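Local coordinates for protein KLLA0E02245p (Kluyveromyces lactis, PDB 4GPS) that removes NAD caps and other 5' caps from RNA and degrades RNA in the 5'-3' direction, using a divalent metal cation, at residues C86-H90 with Q165-K169; S93-N97 with H258-Y262. One frame throughout, in Å; residues are numbered along the deposited sequence.

Contact 1. Residues C86-H90 with Q165-K169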
ATOM      1  N   CYS A  86      -8.860  -3.149  12.073  1.00 49.02           N
ATOM      2  CA  CYS A  86      -7.803  -2.268  11.669  1.00 47.23           C
ATOM      3  C   CYS A  86      -8.016  -0.842  12.171  1.00 47.05           C
ATOM      4  O   CYS A  86      -9.079  -0.275  11.964  1.00 47.26           O
ATOM      5  CB  CYS A  86      -7.715  -2.283  10.153  1.00 46.33           C
ATOM      6  SG  CYS A  86      -6.142  -1.725   9.625  1.00 48.51           S
ATOM      7  N   LYS A  87      -7.012  -0.240  12.813  1.00 43.67           N
ATOM      8  CA  LYS A  87      -7.185   1.134  13.284  1.00 43.89           C
ATOM      9  C   LYS A  87      -5.926   1.982  13.221  1.00 42.06           C
ATOM     10  O   LYS A  87      -4.807   1.462  13.204  1.00 41.70           O
ATOM     11  CB  LYS A  87      -7.746   1.142  14.718  1.00 42.99           C
ATOM     12  CG  LYS A  87      -7.020   0.235  15.695  1.00 53.74           C
ATOM     13  CD  LYS A  87      -7.794   0.136  17.034  1.00 65.27           C
ATOM     14  CE  LYS A  87      -7.338  -1.035  17.924  1.00 66.50           C
ATOM     15  NZ  LYS A  87      -5.866  -0.996  18.163  1.00 67.53           N
ATOM     16  N   GLU A  88      -6.106   3.293  13.137  1.00 42.66           N
ATOM     17  CA  GLU A  88      -4.954   4.174  13.145  1.00 43.06           C
ATOM     18  C   GLU A  88      -4.571   4.313  14.616  1.00 44.76           C
ATOM     19  O   GLU A  88      -5.398   4.687  15.424  1.00 46.18           O
ATOM     20  CB  GLU A  88      -5.293   5.551  12.608  1.00 38.21           C
ATOM     21  CG  GLU A  88      -4.065   6.462  12.718  1.00 41.38           C
ATOM     22  CD  GLU A  88      -4.243   7.816  12.092  1.00 41.82           C
ATOM     23  OE1 GLU A  88      -4.594   8.776  12.796  1.00 50.85           O
ATOM     24  OE2 GLU A  88      -4.041   7.923  10.883  1.00 44.68           O
ATOM     25  N   VAL A  89      -3.328   4.011  14.969  1.00 47.28           N
ATOM     26  CA  VAL A  89      -2.906   4.120  16.362  1.00 44.28           C
ATOM     27  C   VAL A  89      -2.035   5.367  16.611  1.00 44.03           C
ATOM     28  O   VAL A  89      -1.932   5.823  17.730  1.00 45.63           O
ATOM     29  CB  VAL A  89      -2.159   2.828  16.825  1.00 44.37           C
ATOM     30  CG1 VAL A  89      -3.097   1.604  16.720  1.00 38.87           C
ATOM     31  CG2 VAL A  89      -0.916   2.609  15.971  1.00 41.82           C
ATOM     32  N   HIS A  90      -1.403   5.907  15.574  1.00 44.42           N
ATOM     33  CA  HIS A  90      -0.589   7.130  15.700  1.00 41.00           C
ATOM     34  C   HIS A  90      -0.508   7.728  14.301  1.00 42.74           C
ATOM     35  O   HIS A  90      -0.821   7.054  13.319  1.00 41.84           O
ATOM     36  CB  HIS A  90       0.847   6.816  16.133  1.00 40.16           C
ATOM     37  CG  HIS A  90       0.981   6.393  17.559  1.00 50.51           C
ATOM     38  ND1 HIS A  90       0.909   7.284  18.608  1.00 50.83           N
ATOM     39  CD2 HIS A  90       1.180   5.171  18.113  1.00 50.23           C
ATOM     40  CE1 HIS A  90       1.061   6.629  19.745  1.00 50.89           C
ATOM     41  NE2 HIS A  90       1.227   5.347  19.472  1.00 54.51           N
ATOM     42  N   GLN A 165       8.371   1.882  18.881  1.00 48.71           N
ATOM     43  CA  GLN A 165       8.698   2.156  20.268  1.00 49.37           C
ATOM     44  C   GLN A 165       7.502   2.782  20.997  1.00 48.25           C
ATOM     45  O   GLN A 165       7.260   2.475  22.151  1.00 49.57           O
ATOM     46  CB  GLN A 165       9.912   3.076  20.306  1.00 53.76           C
ATOM     47  CG  GLN A 165      10.124   3.856  21.580  1.00 64.86           C
ATOM     48  CD  GLN A 165      11.473   4.582  21.578  1.00 72.90           C
ATOM     49  OE1 GLN A 165      12.532   3.932  21.528  1.00 77.13           O
ATOM     50  NE2 GLN A 165      11.445   5.926  21.616  1.00 65.20           N
ATOM     51  N   ARG A 166       6.745   3.642  20.319  1.00 45.43           N
ATOM     52  CA  ARG A 166       5.607   4.298  20.938  1.00 44.69           C
ATOM     53  C   ARG A 166       4.417   3.403  21.140  1.00 45.82           C
ATOM     54  O   ARG A 166       3.580   3.681  21.996  1.00 51.77           O
ATOM     55  CB  ARG A 166       5.097   5.446  20.089  1.00 47.39           C
ATOM     56  CG  ARG A 166       5.748   6.750  20.228  1.00 53.80           C
ATOM     57  CD  ARG A 166       4.997   7.676  19.280  1.00 64.01           C
ATOM     58  NE  ARG A 166       4.138   8.641  19.961  1.00 60.13           N
ATOM     59  CZ  ARG A 166       4.567   9.805  20.445  1.00 56.63           C
ATOM     60  NH1 ARG A 166       5.848  10.160  20.327  1.00 50.47           N
ATOM     61  NH2 ARG A 166       3.705  10.618  21.040  1.00 62.76           N
ATOM     62  N   TYR A 167       4.308   2.365  20.323  1.00 42.77           N
ATOM     63  CA  TYR A 167       3.162   1.468  20.381  1.00 42.11           C
ATOM     64  C   TYR A 167       3.449   0.083  20.939  1.00 44.19           C
ATOM     65  O   TYR A 167       2.547  -0.709  21.125  1.00 47.98           O
ATOM     66  CB  TYR A 167       2.597   1.308  18.970  1.00 43.70           C
ATOM     67  CG  TYR A 167       1.214   0.704  18.916  1.00 45.49           C
ATOM     68  CD1 TYR A 167       0.098   1.467  19.239  1.00 45.01           C
ATOM     69  CD2 TYR A 167       1.021  -0.641  18.574  1.00 46.83           C
ATOM     70  CE1 TYR A 167      -1.188   0.913  19.230  1.00 49.79           C
ATOM     71  CE2 TYR A 167      -0.273  -1.207  18.551  1.00 49.41           C
ATOM     72  CZ  TYR A 167      -1.366  -0.418  18.882  1.00 50.35           C
ATOM     73  OH  TYR A 167      -2.640  -0.940  18.859  1.00 57.45           O
ATOM     74  N   GLU A 168       4.704  -0.218  21.211  1.00 47.22           N
ATOM     75  CA  GLU A 168       5.056  -1.557  21.649  1.00 52.31           C
ATOM     76  C   GLU A 168       4.321  -2.095  22.859  1.00 49.72           C
ATOM     77  O   GLU A 168       3.941  -3.256  22.894  1.00 52.92           O
ATOM     78  CB  GLU A 168       6.563  -1.630  21.858  1.00 53.54           C
ATOM     79  CG  GLU A 168       6.991  -1.962  23.230  1.00 60.12           C
ATOM     80  CD  GLU A 168       8.467  -2.079  23.253  1.00 70.23           C
ATOM     81  OE1 GLU A 168       8.975  -3.092  22.708  1.00 72.40           O
ATOM     82  OE2 GLU A 168       9.118  -1.147  23.782  1.00 73.87           O
ATOM     83  N   LYS A 169       4.153  -1.246  23.852  1.00 47.42           N
ATOM     84  CA  LYS A 169       3.452  -1.621  25.054  1.00 51.26           C
ATOM     85  C   LYS A 169       2.032  -2.074  24.744  1.00 46.40           C
ATOM     86  O   LYS A 169       1.456  -2.852  25.486  1.00 48.98           O
ATOM     87  CB  LYS A 169       3.415  -0.433  26.021  1.00 58.34           C
ATOM     88  CG  LYS A 169       4.803   0.102  26.331  1.00 74.15           C
ATOM     89  CD  LYS A 169       4.866   0.866  27.647  1.00 81.65           C
ATOM     90  CE  LYS A 169       5.226  -0.075  28.796  1.00 85.66           C
ATOM     91  NZ  LYS A 169       6.418  -0.915  28.442  1.00 83.77           N
TER

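Contact 2. Residues S93-N97 with H258-Y262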
ATOM      1  N   SER A  93       3.708  14.038  11.226  1.00 47.60           N
ATOM      2  CA  SER A  93       4.181  14.765  10.074  1.00 50.54           C
ATOM      3  C   SER A  93       5.685  14.922  10.282  1.00 52.79           C
ATOM      4  O   SER A  93       6.175  15.163  11.393  1.00 50.13           O
ATOM      5  CB  SER A  93       3.467  16.111   9.924  1.00 45.85           C
ATOM      6  OG  SER A  93       3.324  16.756  11.160  1.00 61.22           O
ATOM      7  N   TYR A  94       6.415  14.712   9.207  1.00 51.16           N
ATOM      8  CA  TYR A  94       7.843  14.784   9.257  1.00 56.57           C
ATOM      9  C   TYR A  94       8.289  15.995   8.444  1.00 59.51           C
ATOM     10  O   TYR A  94       8.167  15.993   7.218  1.00 60.87           O
ATOM     11  CB  TYR A  94       8.400  13.462   8.701  1.00 54.30           C
ATOM     12  CG  TYR A  94       9.879  13.464   8.386  1.00 57.95           C
ATOM     13  CD1 TYR A  94      10.778  14.226   9.139  1.00 57.82           C
ATOM     14  CD2 TYR A  94      10.389  12.669   7.360  1.00 58.57           C
ATOM     15  CE1 TYR A  94      12.135  14.198   8.881  1.00 54.30           C
ATOM     16  CE2 TYR A  94      11.747  12.629   7.099  1.00 55.98           C
ATOM     17  CZ  TYR A  94      12.611  13.394   7.868  1.00 57.98           C
ATOM     18  OH  TYR A  94      13.960  13.313   7.647  1.00 61.67           O
ATOM     19  N   ILE A  95       8.769  17.033   9.132  1.00 61.13           N
ATOM     20  CA  ILE A  95       9.250  18.258   8.463  1.00 68.77           C
ATOM     21  C   ILE A  95      10.715  17.954   8.126  1.00 70.05           C
ATOM     22  O   ILE A  95      11.563  17.971   9.013  1.00 71.28           O
ATOM     23  CB  ILE A  95       9.203  19.505   9.416  1.00 70.57           C
ATOM     24  CG1 ILE A  95       8.206  19.273  10.567  1.00 68.42           C
ATOM     25  CG2 ILE A  95       8.839  20.765   8.612  1.00 68.44           C
ATOM     26  CD1 ILE A  95       6.764  19.123  10.124  1.00 65.67           C
ATOM     27  N   ILE A  96      11.020  17.681   6.863  1.00 71.73           N
ATOM     28  CA  ILE A  96      12.384  17.299   6.499  1.00 78.47           C
ATOM     29  C   ILE A  96      13.549  18.212   6.887  1.00 81.75           C
ATOM     30  O   ILE A  96      14.623  17.720   7.235  1.00 82.29           O
ATOM     31  CB  ILE A  96      12.531  17.028   4.985  1.00 81.00           C
ATOM     32  CG1 ILE A  96      11.444  16.070   4.492  1.00 80.93           C
ATOM     33  CG2 ILE A  96      13.901  16.423   4.711  1.00 81.71           C
ATOM     34  CD1 ILE A  96      10.134  16.762   4.161  1.00 81.62           C
ATOM     35  N   ASN A  97      13.361  19.525   6.823  1.00 83.71           N
ATOM     36  CA  ASN A  97      14.451  20.444   7.150  1.00 87.48           C
ATOM     37  C   ASN A  97      14.686  20.665   8.635  1.00 86.19           C
ATOM     38  O   ASN A  97      15.750  21.143   9.039  1.00 86.17           O
ATOM     39  CB  ASN A  97      14.221  21.786   6.466  1.00 93.31           C
ATOM     40  CG  ASN A  97      13.907  21.626   4.997  1.00102.15           C
ATOM     41  OD1 ASN A  97      14.610  20.910   4.274  1.00101.75           O
ATOM     42  ND2 ASN A  97      12.838  22.288   4.541  1.00107.07           N
ATOM     43  N   HIS A 258      10.245  20.626   2.343  1.00 99.61           N
ATOM     44  CA  HIS A 258       8.895  20.082   2.293  1.00101.50           C
ATOM     45  C   HIS A 258       8.443  19.366   3.576  1.00 99.08           C
ATOM     46  O   HIS A 258       8.992  19.593   4.664  1.00100.03           O
ATOM     47  CB  HIS A 258       8.753  19.138   1.093  1.00108.62           C
ATOM     48  CG  HIS A 258       8.504  19.844  -0.206  1.00117.21           C
ATOM     49  ND1 HIS A 258       8.197  19.173  -1.373  1.00119.42           N
ATOM     50  CD2 HIS A 258       8.497  21.164  -0.520  1.00120.57           C
ATOM     51  CE1 HIS A 258       8.011  20.048  -2.347  1.00121.69           C
ATOM     52  NE2 HIS A 258       8.187  21.263  -1.857  1.00122.25           N
ATOM     53  N   GLU A 259       7.446  18.489   3.436  1.00 93.21           N
ATOM     54  CA  GLU A 259       6.876  17.770   4.579  1.00 84.54           C
ATOM     55  C   GLU A 259       6.098  16.510   4.149  1.00 76.28           C
ATOM     56  O   GLU A 259       5.481  16.477   3.086  1.00 75.95           O
ATOM     57  CB  GLU A 259       5.957  18.738   5.331  1.00 85.51           C
ATOM     58  CG  GLU A 259       5.438  18.275   6.670  1.00 91.04           C
ATOM     59  CD  GLU A 259       4.686  19.390   7.410  1.00 95.84           C
ATOM     60  OE1 GLU A 259       4.106  19.126   8.489  1.00100.33           O
ATOM     61  OE2 GLU A 259       4.678  20.538   6.916  1.00 94.35           O
ATOM     62  N   LEU A 260       6.136  15.478   4.985  1.00 66.33           N
ATOM     63  CA  LEU A 260       5.442  14.224   4.712  1.00 57.93           C
ATOM     64  C   LEU A 260       4.521  13.843   5.876  1.00 55.10           C
ATOM     65  O   LEU A 260       4.773  14.194   7.033  1.00 53.89           O
ATOM     66  CB  LEU A 260       6.469  13.122   4.465  1.00 57.13           C
ATOM     67  CG  LEU A 260       7.363  13.416   3.255  1.00 57.65           C
ATOM     68  CD1 LEU A 260       8.622  12.591   3.321  1.00 55.19           C
ATOM     69  CD2 LEU A 260       6.587  13.147   1.970  1.00 56.28           C
ATOM     70  N   TYR A 261       3.450  13.130   5.573  1.00 45.09           N
ATOM     71  CA  TYR A 261       2.511  12.735   6.611  1.00 42.86           C
ATOM     72  C   TYR A 261       2.298  11.207   6.622  1.00 43.90           C
ATOM     73  O   TYR A 261       2.121  10.576   5.581  1.00 41.75           O
ATOM     74  CB  TYR A 261       1.192  13.472   6.412  1.00 37.39           C
ATOM     75  CG  TYR A 261       0.183  13.199   7.496  1.00 45.18           C
ATOM     76  CD1 TYR A 261       0.212  13.898   8.708  1.00 43.29           C
ATOM     77  CD2 TYR A 261      -0.796  12.217   7.322  1.00 44.02           C
ATOM     78  CE1 TYR A 261      -0.710  13.624   9.709  1.00 45.00           C
ATOM     79  CE2 TYR A 261      -1.720  11.937   8.314  1.00 44.99           C
ATOM     80  CZ  TYR A 261      -1.675  12.635   9.499  1.00 46.63           C
ATOM     81  OH  TYR A 261      -2.586  12.315  10.469  1.00 47.24           O
ATOM     82  N   TYR A 262       2.321  10.618   7.812  1.00 44.80           N
ATOM     83  CA  TYR A 262       2.194   9.180   7.954  1.00 37.83           C
ATOM     84  C   TYR A 262       1.140   8.734   8.962  1.00 41.58           C
ATOM     85  O   TYR A 262       0.990   9.309  10.058  1.00 38.95           O
ATOM     86  CB  TYR A 262       3.522   8.599   8.406  1.00 41.43           C
ATOM     87  CG  TYR A 262       4.681   8.851   7.496  1.00 48.27           C
ATOM     88  CD1 TYR A 262       4.862   8.097   6.326  1.00 48.61           C
ATOM     89  CD2 TYR A 262       5.643   9.805   7.827  1.00 52.66           C
ATOM     90  CE1 TYR A 262       5.984   8.279   5.511  1.00 47.06           C
ATOM     91  CE2 TYR A 262       6.772   9.999   7.024  1.00 51.48           C
ATOM     92  CZ  TYR A 262       6.937   9.226   5.871  1.00 50.75           C
ATOM     93  OH  TYR A 262       8.082   9.364   5.130  1.00 48.26           O
TER

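Contact 1. Residues C86-H90 with Q165-K169
Tyr167 of helix 156-167 lays its ring against Val89 at a classic beta bulge of strand 86-95, where Val89 and His90 both face Ile264 of the neighbouring strand. The contact lies toward the surface of the PD-(D/E)XK-type nuclease and contains no hydrogen bond across its two segments. From CB, the tyrosine side chain runs with CG anti to the backbone N (chi1 -165°), which sends the ring across the valine at about a right angle. Its CG lies 4.1 Å from Val89 CG2, the methyl that sits over one ring face in a CH-pi contact, 3.9 Å from the centroid. CD1 meets Val89 CB and CG2, and on the histidine side approaches His90 CD2 at 4.0 Å. CE1 comes as close as 3.2 Å to Val89 CB, a short approach whose exact value is doubtful. CZ then passes 3.4 Å from Val89 CG1, which also touches OH. At the tip, Tyr167 OH and Lys87 NZ are 3.3 Å apart, but the angle is too poor for a hydrogen bond. The Tyr167 ring also meets that of His266, which places it over strand 259-268.

The preceding residue, Arg166, covers a face of the His90 imidazole with CD, 4.2 Å from the centroid and 17° off the ring normal. His90 ND1 is hydrogen-bonded to Asn104 ND2, which helps fix the ring's rotation, while the arginine makes a cation-pi contact with Trp103. A bend at chi3 takes the guanidinium out of line with the preceding chain, and its plane stands 85° from the imidazole. His90 CE1 meets that group at its edge, 3.7 Å from Arg166 NE.

Contact 2. Residues S93-N97 with H258-Y262
Tyr94 and Leu260 form the firm centre of this contact, a hydrogen-bonded antiparallel pair joined in both directions. Tyr94 N donates to Leu260 O at 2.8 Å, nearly straight at 165°. The return bond, from Leu260 N to Tyr94 O, is 3.1 Å long. Each carbonyl takes a CA-H...O contact as well, Leu260 O from Ser93 CA at 3.2 Å and Tyr94 O from Glu259 CA.

With Tyr94 CG anti to its backbone N (chi1 167°), the ring is carried alongside Leu260, CD2 lying 4.4 Å from Leu260 CD1; Tyr94 CB meets the edge of the Tyr262 ring at CE2, 4.2 Å away. Tyr94 and Tyr262 both rest on Ile159, so helix 156-167 packs on this side.

The two strands belong to the beta scaffold of the PD-(D/E)XK nuclease fold. Beyond strand 259-268 runs strand 273-285, where Leu260 touches Glu280, probably a substrate-binding residue, and lies about 7 Å, side chain to side chain, from the metal ligand Asp282.

On the other face Ser93 CB reaches the edge of the buried Tyr261 ring at CD1, 4.1 Å away. Hydrogen bonds fix both hydroxyls: Ser93 OG pairs with Arg108 N, and Tyr261 OH with Tyr291 OH. The extended Glu259 chain lies beside Ile95, pointing the same way; both carboxylate oxygens are hydrogen-bonded outside the two segments, and OE1 also makes a long, weak ion pair with Arg108 NH1.

Past Ile95 the strand pairing gives way to side-chain contacts. Ile96 CD1 reaches back over the backbone of His258 and toward Leu260 CG. His258 is exposed and poorly ordered; its CB points away overall, yet touches Ile96 CD1. Asn97 ND2 stays 3.8 Å from His258 N.

How the contacts relate
Strand 86-95 serves both contacts, its first half in contact 1 and its last residues in contact 2, with centres about 19 Å apart. Contact 1 is a surface join between helix 156-167 and the strand, built from side chains alone: aromatic faces, methyls and an arginine stem. Contact 2 is partly buried and held by main-chain hydrogen bonds between neighbouring strands, burying 457 Å² against 244 Å². The same helix also reaches contact 2, through Ile159, and strand 259-268 runs back beside contact 1, through Ile264 and His266. Contact 1 lies away from the metal and substrate sites, whereas contact 2 touches Glu280, a probable substrate residue, and comes near the metal ligand Asp282.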